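Local coordinates for outer surface protein (Borrelia burgdorferi, PDB 5IZT) that is of unknown function but, as a spirochaetal outer surface protein with a BbCRASP-1-type domain, probably acts at the face the cell turns to its host, at residues N250-Y253 with A254-F258. Residues are numbered along the deposited sequence; the frame is centred on the assembly and turned at random.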
loop_
_atom_site.group_PDB
_atom_site.type_symbol
_atom_site.label_atom_id
_atom_site.label_comp_id
_atom_site.label_asym_id
_atom_site.label_seq_id
_atom_site.Cartn_x
_atom_site.Cartn_y
_atom_site.Cartn_z
ATOM N N ASN A 250 -9.476 -2.167 5.211
ATOM C CA ASN A 250 -9.663 -2.308 3.774
ATOM C C ASN A 250 -8.506 -1.725 2.976
ATOM O O ASN A 250 -8.318 -2.120 1.815
ATOM C CB ASN A 250 -10.993 -1.692 3.359
ATOM C CG ASN A 250 -12.140 -2.675 3.507
ATOM O OD1 ASN A 250 -12.459 -3.111 4.610
ATOM N ND2 ASN A 250 -12.746 -3.047 2.390
ATOM N N LYS A 251 -7.714 -0.814 3.559
ATOM C CA LYS A 251 -6.503 -0.382 2.860
ATOM C C LYS A 251 -5.506 -1.529 2.744
ATOM O O LYS A 251 -4.802 -1.641 1.736
ATOM C CB LYS A 251 -5.861 0.806 3.572
ATOM C CG LYS A 251 -6.843 1.963 3.783
ATOM C CD LYS A 251 -6.507 3.154 2.978
ATOM C CE LYS A 251 -7.555 4.253 3.190
ATOM N NZ LYS A 251 -8.492 4.316 2.036
ATOM N N PHE A 252 -5.392 -2.368 3.786
ATOM C CA PHE A 252 -4.526 -3.540 3.665
ATOM C C PHE A 252 -5.070 -4.510 2.623
ATOM O O PHE A 252 -4.302 -5.089 1.842
ATOM C CB PHE A 252 -4.360 -4.271 5.004
ATOM C CG PHE A 252 -3.436 -5.446 4.902
ATOM C CD1 PHE A 252 -2.053 -5.246 4.778
ATOM C CD2 PHE A 252 -3.937 -6.743 4.861
ATOM C CE1 PHE A 252 -1.187 -6.328 4.644
ATOM C CE2 PHE A 252 -3.069 -7.850 4.718
ATOM C CZ PHE A 252 -1.693 -7.636 4.621
ATOM N N TYR A 253 -6.382 -4.716 2.602
ATOM C CA TYR A 253 -6.966 -5.590 1.575
ATOM C C TYR A 253 -6.716 -5.034 0.182
ATOM O O TYR A 253 -6.465 -5.794 -0.768
ATOM C CB TYR A 253 -8.466 -5.768 1.816
ATOM C CG TYR A 253 -8.804 -6.279 3.204
ATOM C CD1 TYR A 253 -7.908 -7.079 3.906
ATOM C CD2 TYR A 253 -10.007 -5.926 3.828
ATOM C CE1 TYR A 253 -8.198 -7.529 5.198
ATOM C CE2 TYR A 253 -10.308 -6.386 5.137
ATOM C CZ TYR A 253 -9.407 -7.182 5.800
ATOM O OH TYR A 253 -9.700 -7.642 7.081
ATOM N N ALA A 254 -6.790 -3.705 0.038
ATOM C CA ALA A 254 -6.534 -3.070 -1.250
ATOM C C ALA A 254 -5.078 -3.226 -1.675
ATOM O O ALA A 254 -4.789 -3.388 -2.866
ATOM C CB ALA A 254 -6.907 -1.592 -1.187
ATOM N N LEU A 255 -4.153 -3.157 -0.714
ATOM C CA LEU A 255 -2.741 -3.372 -1.004
ATOM C C LEU A 255 -2.499 -4.761 -1.587
ATOM O O LEU A 255 -1.637 -4.939 -2.464
ATOM C CB LEU A 255 -1.928 -3.187 0.282
ATOM C CG LEU A 255 -0.448 -3.541 0.225
ATOM C CD1 LEU A 255 0.301 -2.642 -0.773
ATOM C CD2 LEU A 255 0.130 -3.429 1.644
ATOM N N MET A 256 -3.251 -5.753 -1.103
ATOM C CA MET A 256 -3.210 -7.132 -1.577
ATOM C C MET A 256 -4.168 -7.384 -2.733
ATOM O O MET A 256 -4.473 -8.548 -3.037
ATOM C CB MET A 256 -3.525 -8.081 -0.413
ATOM C CG MET A 256 -2.664 -7.787 0.779
ATOM S SD MET A 256 -0.996 -8.345 0.400
ATOM C CE MET A 256 -1.196 -10.075 0.811
ATOM N N ASP A 257 -4.661 -6.319 -3.380
ATOM C CA ASP A 257 -5.522 -6.410 -4.567
ATOM C C ASP A 257 -6.801 -7.211 -4.316
ATOM O O ASP A 257 -7.335 -7.865 -5.223
ATOM C CB ASP A 257 -4.742 -6.966 -5.756
ATOM C CG ASP A 257 -3.626 -6.020 -6.199
ATOM O OD1 ASP A 257 -3.881 -4.804 -6.325
ATOM O OD2 ASP A 257 -2.496 -6.484 -6.415
ATOM N N PHE A 258 -7.306 -7.134 -3.087
ATOM C CA PHE A 258 -8.539 -7.817 -2.685
ATOM C C PHE A 258 -8.512 -9.297 -3.068
ATOM O O PHE A 258 -9.535 -9.883 -3.426
ATOM C CB PHE A 258 -9.760 -7.100 -3.261
ATOM C CG PHE A 258 -9.875 -5.664 -2.805
ATOM C CD1 PHE A 258 -10.283 -5.360 -1.513
ATOM C CD2 PHE A 258 -9.529 -4.635 -3.653
ATOM C CE1 PHE A 258 -10.359 -4.035 -1.087
ATOM C CE2 PHE A 258 -9.606 -3.312 -3.240
ATOM C CZ PHE A 258 -10.007 -3.007 -1.964
#
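Met256 runs beside Phe252, one helical turn on, their side chains heading one way. Met256 CB lies 3.7 Å from Tyr253 O. Its CG sits beside the backbone N (chi1 -51°). There it meets Phe252 O at 3.3 Å and comes over one face of the Phe252 ring, 4.2 Å from the ring centroid, as a CH-pi contact. The chain bends at both later torsions. SD stands obliquely to the same ring, 5.0 Å from its centroid, in a Met-aromatic contact. Of that ring, terminal CE lies nearest CZ. Trp346 of helix 322-359 touches both residues. Leu255 CD2 reaches Phe252 CD1 obliquely at 4.2 Å.

Phe258 folds back toward the helix. Its CD1 is 3.8 Å from Tyr253 CB, and Tyr253 O lies over one ring face, offset toward the rim. The same oxygen accepts a hydrogen bond from Phe258 N at 2.8 Å, fairly straight at 158°. Asp257 N donates a hydrogen bond to Ala254 O at 3.0 Å, and the Asp257 carboxylate forms a salt bridge with Arg343. With Asp257 at positive phi as the C-prime residue, this paired bonding is a Schellman motif, which ends helix 243-255 in this mostly helical fold.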